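Long-range contact in FI20010p1 (Drosophila melanogaster, PDB 7CFB), which probably serves piRNA-guided gene silencing as a tudor-domain scaffold that helps assemble the piRNA amplification complex: residues Thr110-Tyr123 with Tyr126-Gly138. Residues are numbered along the deposited sequence; the frame is centred on the assembly and turned at random.
Sequences TRITINSSSAGGGY and YLIDFGEHIHFDG
R111, on strand 108-117, reaches D129 in the turn that follows strand 123-127, in the antiparallel sheet of Krimper's first tudor domain, a member of the SH3-like clan. The arginine is a worked example of a side chain used along its whole length. Its CB sits between I128 CG1 and D129 OD2, R111 CG passes 3.4 Å from that same oxygen, CD stays beside it, and a bend at chi3 (-65°) turns the guanidinium edge to the carboxylate. R111 NE donates to D129 OD2 (2.9 Å, nearly straight) and R111 NH2 to D129 OD1, a side-on, two-nitrogen salt bridge that uses both syn lone pairs with the planes only 17° apart. I128 CD1 covers one guanidinium face, 3.6 Å from R111 CZ, while NH1 and NH2 also bond the carbonyls of L152 and P153. A leucine here would probably leave the D129 carboxylate without its charged mate, held by the Q155 backbone N-H and a water, and those two carbonyls without the donors R111 supplies. Farther along, T113 and Y126 exchange two backbone bonds, as do Y123 and F136, and the F136 ring takes I114 CD1 over one face in a CH-pi contact. Beside the salt bridge, one water accepts from R111 N and donates to D129 OD2 at 2.7 Å.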
ATOM      1  N   THR A 110      -6.641  -0.090  -5.640  1.00 26.51           N
ATOM      2  CA  THR A 110      -5.596  -0.591  -4.722  1.00 23.46           C
ATOM      3  C   THR A 110      -6.199  -1.289  -3.504  1.00 26.13           C
ATOM      4  O   THR A 110      -7.290  -0.948  -3.139  1.00 24.02           O
ATOM      5  CB  THR A 110      -4.693   0.568  -4.319  1.00 29.02           C
ATOM      6  OG1 THR A 110      -3.463   0.073  -3.809  1.00 36.64           O
ATOM      7  CG2 THR A 110      -5.347   1.497  -3.331  1.00 24.58           C
ATOM      8  N   ARG A 111      -5.439  -2.205  -2.909  1.00 25.27           N
ATOM      9  CA  ARG A 111      -5.856  -2.983  -1.717  1.00 27.03           C
ATOM     10  C   ARG A 111      -5.823  -2.070  -0.499  1.00 25.88           C
ATOM     11  O   ARG A 111      -4.935  -1.282  -0.400  1.00 28.32           O
ATOM     12  CB  ARG A 111      -5.061  -4.280  -1.563  1.00 22.48           C
ATOM     13  CG  ARG A 111      -5.117  -5.192  -2.770  1.00 21.97           C
ATOM     14  CD  ARG A 111      -4.740  -6.608  -2.435  1.00 24.55           C
ATOM     15  NE  ARG A 111      -3.360  -6.662  -2.032  1.00 26.42           N
ATOM     16  CZ  ARG A 111      -2.811  -7.629  -1.349  1.00 24.33           C
ATOM     17  NH1 ARG A 111      -3.512  -8.667  -0.970  1.00 24.42           N
ATOM     18  NH2 ARG A 111      -1.553  -7.544  -1.026  1.00 28.14           N
ATOM     19  N   ILE A 112      -6.796  -2.225   0.365  1.00 22.62           N
ATOM     20  CA  ILE A 112      -6.981  -1.334   1.528  1.00 22.10           C
ATOM     21  C   ILE A 112      -7.561  -2.130   2.687  1.00 27.37           C
ATOM     22  O   ILE A 112      -8.206  -3.118   2.449  1.00 25.50           O
ATOM     23  CB  ILE A 112      -7.937  -0.202   1.104  1.00 23.96           C
ATOM     24  CG1 ILE A 112      -8.052   0.930   2.127  1.00 25.14           C
ATOM     25  CG2 ILE A 112      -9.281  -0.743   0.663  1.00 24.31           C
ATOM     26  CD1 ILE A 112      -9.024   2.000   1.785  1.00 24.82           C
ATOM     27  N   THR A 113      -7.304  -1.667   3.891  1.00 20.55           N
ATOM     28  CA  THR A 113      -7.942  -2.205   5.095  1.00 23.30           C
ATOM     29  C   THR A 113      -8.342  -1.022   5.986  1.00 25.90           C
ATOM     30  O   THR A 113      -7.624  -0.057   5.997  1.00 27.95           O
ATOM     31  CB  THR A 113      -7.038  -3.216   5.791  1.00 24.85           C
ATOM     32  OG1 THR A 113      -7.866  -3.700   6.831  1.00 26.85           O
ATOM     33  CG2 THR A 113      -5.773  -2.607   6.342  1.00 20.14           C
ATOM     34  N   ILE A 114      -9.476  -1.111   6.654  1.00 24.01           N
ATOM     35  CA  ILE A 114      -9.900  -0.073   7.618  1.00 25.35           C
ATOM     36  C   ILE A 114      -9.344  -0.483   8.981  1.00 27.45           C
ATOM     37  O   ILE A 114      -9.628  -1.544   9.424  1.00 31.75           O
ATOM     38  CB  ILE A 114     -11.421   0.102   7.662  1.00 28.76           C
ATOM     39  CG1 ILE A 114     -11.998   0.401   6.285  1.00 33.22           C
ATOM     40  CG2 ILE A 114     -11.777   1.188   8.644  1.00 32.88           C
ATOM     41  CD1 ILE A 114     -11.748   1.786   5.846  1.00 35.73           C
ATOM     42  N   ASN A 115      -8.545   0.367   9.589  1.00 25.26           N
ATOM     43  CA  ASN A 115      -7.948   0.019  10.895  1.00 33.25           C
ATOM     44  C   ASN A 115      -8.746   0.604  12.064  1.00 36.25           C
ATOM     45  O   ASN A 115      -8.746  -0.001  13.080  1.00 34.43           O
ATOM     46  CB  ASN A 115      -6.436   0.237  10.912  1.00 27.03           C
ATOM     47  CG  ASN A 115      -6.016   1.656  10.635  1.00 35.42           C
ATOM     48  OD1 ASN A 115      -5.794   2.040   9.509  1.00 28.74           O
ATOM     49  ND2 ASN A 115      -5.888   2.439  11.678  1.00 35.35           N
ATOM     50  N   SER A 116      -9.409   1.734  11.888  1.00 34.33           N
ATOM     51  CA  SER A 116     -10.154   2.349  13.011  1.00 33.31           C
ATOM     52  C   SER A 116     -11.205   3.338  12.519  1.00 34.32           C
ATOM     53  O   SER A 116     -11.114   3.788  11.408  1.00 33.10           O
ATOM     54  CB  SER A 116      -9.226   3.025  13.987  1.00 23.43           C
ATOM     55  OG  SER A 116      -8.711   4.223  13.475  1.00 32.99           O
ATOM     56  N   SER A 117     -12.132   3.649  13.409  1.00 37.57           N
ATOM     57  CA  SER A 117     -13.189   4.664  13.226  1.00 38.62           C
ATOM     58  C   SER A 117     -12.620   6.027  13.611  1.00 42.28           C
ATOM     59  O   SER A 117     -11.909   6.108  14.583  1.00 45.86           O
ATOM     60  CB  SER A 117     -14.361   4.323  14.075  1.00 41.63           C
ATOM     61  OG  SER A 117     -15.452   5.146  13.769  1.00 48.79           O
ATOM     62  N   SER A 118     -12.936   7.053  12.844  1.00 36.71           N
ATOM     63  CA  SER A 118     -12.457   8.414  13.131  1.00 36.74           C
ATOM     64  C   SER A 118     -13.540   9.154  13.923  1.00 45.41           C
ATOM     65  O   SER A 118     -14.687   9.095  13.540  1.00 37.76           O
ATOM     66  CB  SER A 118     -12.123   9.116  11.874  1.00 37.88           C
ATOM     67  OG  SER A 118     -10.938   8.628  11.315  1.00 31.06           O
ATOM     68  N   ALA A 119     -13.130   9.841  14.979  1.00 38.91           N
ATOM     69  CA  ALA A 119     -14.022  10.598  15.874  1.00 42.68           C
ATOM     70  C   ALA A 119     -14.770  11.681  15.104  1.00 36.80           C
ATOM     71  O   ALA A 119     -15.928  11.829  15.310  1.00 42.37           O
ATOM     72  CB  ALA A 119     -13.184  11.229  16.944  1.00 41.97           C
ATOM     73  N   GLY A 120     -14.111  12.358  14.187  1.00 40.94           N
ATOM     74  CA  GLY A 120     -14.777  13.448  13.466  1.00 44.98           C
ATOM     75  C   GLY A 120     -15.559  12.942  12.279  1.00 44.00           C
ATOM     76  O   GLY A 120     -16.021  13.739  11.528  1.00 37.40           O
ATOM     77  N   GLY A 121     -15.666  11.636  12.129  1.00 37.37           N
ATOM     78  CA  GLY A 121     -16.311  11.058  10.971  1.00 33.48           C
ATOM     79  C   GLY A 121     -15.298  10.398  10.052  1.00 35.43           C
ATOM     80  O   GLY A 121     -14.139  10.823   9.946  1.00 40.43           O
ATOM     81  N   GLY A 122     -15.737   9.342   9.379  1.00 35.24           N
ATOM     82  CA  GLY A 122     -14.840   8.603   8.519  1.00 38.27           C
ATOM     83  C   GLY A 122     -14.022   7.583   9.292  1.00 33.32           C
ATOM     84  O   GLY A 122     -14.359   7.179  10.412  1.00 31.92           O
ATOM     85  N   TYR A 123     -12.920   7.164   8.673  1.00 33.67           N
ATOM     86  CA  TYR A 123     -12.117   6.067   9.192  1.00 31.79           C
ATOM     87  C   TYR A 123     -10.649   6.314   8.883  1.00 32.55           C
ATOM     88  O   TYR A 123     -10.301   7.096   7.996  1.00 29.47           O
ATOM     89  CB  TYR A 123     -12.549   4.720   8.593  1.00 25.89           C
ATOM     90  CG  TYR A 123     -14.040   4.480   8.625  1.00 33.97           C
ATOM     91  CD1 TYR A 123     -14.860   4.939   7.600  1.00 28.41           C
ATOM     92  CD2 TYR A 123     -14.630   3.801   9.682  1.00 33.69           C
ATOM     93  CE1 TYR A 123     -16.225   4.730   7.631  1.00 36.31           C
ATOM     94  CE2 TYR A 123     -15.994   3.583   9.720  1.00 38.31           C
ATOM     95  CZ  TYR A 123     -16.786   4.049   8.691  1.00 35.40           C
ATOM     96  OH  TYR A 123     -18.145   3.836   8.724  1.00 43.38           O
ATOM     97  N   TYR A 126      -5.460   1.885   5.733  1.00 23.31           N
ATOM     98  CA  TYR A 126      -4.078   1.594   5.315  1.00 23.48           C
ATOM     99  C   TYR A 126      -4.048   0.986   3.912  1.00 22.30           C
ATOM    100  O   TYR A 126      -4.699   0.037   3.656  1.00 21.58           O
ATOM    101  CB  TYR A 126      -3.430   0.684   6.351  1.00 26.34           C
ATOM    102  CG  TYR A 126      -2.001   0.307   6.087  1.00 28.48           C
ATOM    103  CD1 TYR A 126      -1.055   1.271   5.837  1.00 28.85           C
ATOM    104  CD2 TYR A 126      -1.597  -1.006   6.084  1.00 27.16           C
ATOM    105  CE1 TYR A 126       0.262   0.954   5.613  1.00 27.35           C
ATOM    106  CE2 TYR A 126      -0.286  -1.346   5.833  1.00 26.83           C
ATOM    107  CZ  TYR A 126       0.651  -0.363   5.603  1.00 27.72           C
ATOM    108  OH  TYR A 126       1.944  -0.651   5.367  1.00 28.87           O
ATOM    109  N   LEU A 127      -3.233   1.560   3.058  1.00 28.15           N
ATOM    110  CA  LEU A 127      -3.032   1.034   1.695  1.00 25.25           C
ATOM    111  C   LEU A 127      -1.880   0.042   1.818  1.00 25.15           C
ATOM    112  O   LEU A 127      -0.752   0.436   1.762  1.00 25.15           O
ATOM    113  CB  LEU A 127      -2.735   2.205   0.760  1.00 24.20           C
ATOM    114  CG  LEU A 127      -3.791   3.299   0.723  1.00 29.98           C
ATOM    115  CD1 LEU A 127      -3.611   4.177  -0.476  1.00 30.20           C
ATOM    116  CD2 LEU A 127      -5.174   2.713   0.703  1.00 29.79           C
ATOM    117  N   ILE A 128      -2.235  -1.227   1.936  1.00 25.44           N
ATOM    118  CA  ILE A 128      -1.290  -2.331   2.263  1.00 22.66           C
ATOM    119  C   ILE A 128      -0.179  -2.462   1.224  1.00 28.18           C
ATOM    120  O   ILE A 128       0.880  -2.862   1.596  1.00 24.58           O
ATOM    121  CB  ILE A 128      -2.023  -3.649   2.579  1.00 24.02           C
ATOM    122  CG1 ILE A 128      -2.624  -4.312   1.345  1.00 23.76           C
ATOM    123  CG2 ILE A 128      -3.045  -3.453   3.675  1.00 18.56           C
ATOM    124  CD1 ILE A 128      -3.237  -5.642   1.597  1.00 20.35           C
ATOM    125  N   ASP A 129      -0.466  -2.226  -0.041  1.00 24.24           N
ATOM    126  CA  ASP A 129       0.554  -2.371  -1.102  1.00 24.77           C
ATOM    127  C   ASP A 129       1.435  -1.132  -1.244  1.00 23.14           C
ATOM    128  O   ASP A 129       2.489  -1.288  -1.803  1.00 26.25           O
ATOM    129  CB  ASP A 129      -0.074  -2.885  -2.396  1.00 27.55           C
ATOM    130  CG  ASP A 129      -0.784  -4.206  -2.205  1.00 31.83           C
ATOM    131  OD1 ASP A 129      -0.307  -4.988  -1.440  1.00 25.16           O
ATOM    132  OD2 ASP A 129      -1.814  -4.383  -2.767  1.00 24.95           O
ATOM    133  N   PHE A 130       0.978   0.035  -0.792  1.00 27.67           N
ATOM    134  CA  PHE A 130       1.749   1.300  -0.919  1.00 25.94           C
ATOM    135  C   PHE A 130       2.392   1.758   0.392  1.00 33.73           C
ATOM    136  O   PHE A 130       3.236   2.597   0.339  1.00 32.81           O
ATOM    137  CB  PHE A 130       0.865   2.440  -1.411  1.00 27.20           C
ATOM    138  CG  PHE A 130       0.185   2.235  -2.735  1.00 29.02           C
ATOM    139  CD1 PHE A 130       0.539   1.202  -3.575  1.00 38.59           C
ATOM    140  CD2 PHE A 130      -0.825   3.083  -3.140  1.00 39.24           C
ATOM    141  CE1 PHE A 130      -0.107   1.015  -4.782  1.00 35.24           C
ATOM    142  CE2 PHE A 130      -1.455   2.911  -4.359  1.00 44.77           C
ATOM    143  CZ  PHE A 130      -1.090   1.877  -5.180  1.00 35.99           C
ATOM    144  N   GLY A 131       2.044   1.160   1.513  1.00 23.57           N
ATOM    145  CA  GLY A 131       2.573   1.597   2.806  1.00 25.25           C
ATOM    146  C   GLY A 131       2.101   2.979   3.208  1.00 32.90           C
ATOM    147  O   GLY A 131       2.829   3.633   3.882  1.00 34.68           O
ATOM    148  N   GLU A 132       0.875   3.348   2.835  1.00 24.65           N
ATOM    149  CA  GLU A 132       0.379   4.710   3.153  1.00 27.34           C
ATOM    150  C   GLU A 132      -0.868   4.655   4.031  1.00 31.09           C
ATOM    151  O   GLU A 132      -1.745   3.806   3.777  1.00 31.68           O
ATOM    152  CB  GLU A 132      -0.051   5.419   1.876  1.00 29.86           C
ATOM    153  CG  GLU A 132       1.102   5.811   0.989  1.00 42.80           C
ATOM    154  CD  GLU A 132       0.587   6.491  -0.259  1.00 51.07           C
ATOM    155  OE1 GLU A 132      -0.647   6.563  -0.427  1.00 51.47           O
ATOM    156  OE2 GLU A 132       1.420   6.950  -1.066  1.00 64.58           O
ATOM    157  N   HIS A 133      -0.925   5.544   5.023  1.00 32.28           N
ATOM    158  CA  HIS A 133      -2.130   5.648   5.872  1.00 27.41           C
ATOM    159  C   HIS A 133      -2.917   6.828   5.330  1.00 36.31           C
ATOM    160  O   HIS A 133      -2.312   7.809   5.029  1.00 45.08           O
ATOM    161  CB  HIS A 133      -1.782   5.785   7.346  1.00 28.82           C
ATOM    162  CG  HIS A 133      -0.999   4.641   7.867  1.00 28.11           C
ATOM    163  ND1 HIS A 133      -1.577   3.567   8.437  1.00 26.63           N
ATOM    164  CD2 HIS A 133       0.320   4.404   7.878  1.00 38.21           C
ATOM    165  CE1 HIS A 133      -0.668   2.716   8.789  1.00 32.15           C
ATOM    166  NE2 HIS A 133       0.495   3.194   8.446  1.00 30.28           N
ATOM    167  N   ILE A 134      -4.199   6.648   5.082  1.00 36.41           N
ATOM    168  CA  ILE A 134      -5.046   7.728   4.523  1.00 37.16           C
ATOM    169  C   ILE A 134      -6.367   7.778   5.276  1.00 30.89           C
ATOM    170  O   ILE A 134      -6.735   6.802   5.872  1.00 35.71           O
ATOM    171  CB  ILE A 134      -5.290   7.497   3.030  1.00 41.04           C
ATOM    172  CG1 ILE A 134      -5.928   6.137   2.781  1.00 39.16           C
ATOM    173  CG2 ILE A 134      -4.016   7.670   2.233  1.00 41.34           C
ATOM    174  CD1 ILE A 134      -7.371   6.237   2.484  1.00 37.30           C
ATOM    175  N   HIS A 135      -7.014   8.924   5.246  1.00 28.00           N
ATOM    176  CA  HIS A 135      -8.344   9.064   5.859  1.00 31.69           C
ATOM    177  C   HIS A 135      -9.383   8.569   4.853  1.00 32.78           C
ATOM    178  O   HIS A 135      -9.275   8.897   3.699  1.00 29.73           O
ATOM    179  CB  HIS A 135      -8.584  10.499   6.298  1.00 28.37           C
ATOM    180  CG  HIS A 135      -9.896  10.640   6.964  1.00 34.92           C
ATOM    181  ND1 HIS A 135     -10.137  10.136   8.193  1.00 33.90           N
ATOM    182  CD2 HIS A 135     -11.044  11.186   6.557  1.00 31.77           C
ATOM    183  CE1 HIS A 135     -11.367  10.382   8.524  1.00 32.25           C
ATOM    184  NE2 HIS A 135     -11.928  11.017   7.551  1.00 35.26           N
ATOM    185  N   PHE A 136     -10.336   7.783   5.304  1.00 29.40           N
ATOM    186  CA  PHE A 136     -11.372   7.233   4.413  1.00 31.08           C
ATOM    187  C   PHE A 136     -12.709   7.819   4.850  1.00 34.35           C
ATOM    188  O   PHE A 136     -13.210   7.454   5.901  1.00 32.45           O
ATOM    189  CB  PHE A 136     -11.300   5.711   4.496  1.00 34.92           C
ATOM    190  CG  PHE A 136     -12.206   4.923   3.594  1.00 33.09           C
ATOM    191  CD1 PHE A 136     -13.468   4.563   4.002  1.00 33.34           C
ATOM    192  CD2 PHE A 136     -11.762   4.466   2.375  1.00 28.69           C
ATOM    193  CE1 PHE A 136     -14.281   3.799   3.187  1.00 39.58           C
ATOM    194  CE2 PHE A 136     -12.579   3.711   1.560  1.00 33.36           C
ATOM    195  CZ  PHE A 136     -13.836   3.378   1.968  1.00 30.49           C
ATOM    196  N   ASP A 137     -13.272   8.660   3.998  1.00 30.40           N
ATOM    197  CA  ASP A 137     -14.537   9.380   4.259  1.00 32.06           C
ATOM    198  C   ASP A 137     -15.720   8.435   4.395  1.00 33.26           C
ATOM    199  O   ASP A 137     -16.563   8.721   5.171  1.00 36.03           O
ATOM    200  CB  ASP A 137     -14.840  10.376   3.162  1.00 39.89           C
ATOM    201  CG  ASP A 137     -14.008  11.611   3.310  1.00 40.71           C
ATOM    202  OD1 ASP A 137     -13.628  11.888   4.414  1.00 47.64           O
ATOM    203  OD2 ASP A 137     -13.756  12.241   2.332  1.00 49.41           O
ATOM    204  N   GLY A 138     -15.744   7.359   3.630  1.00 37.40           N
ATOM    205  CA  GLY A 138     -16.874   6.420   3.607  1.00 35.14           C
ATOM    206  C   GLY A 138     -17.753   6.639   2.392  1.00 39.16           C
ATOM    207  O   GLY A 138     -18.751   5.990   2.280  1.00 42.69           O
TER
HETATM  208  O   HOH W   1      -2.448  -0.598  -1.315  1.00 23.43           O
HETATM  209  O   HOH W   2      -2.890  -2.613  -4.506  1.00 24.68           O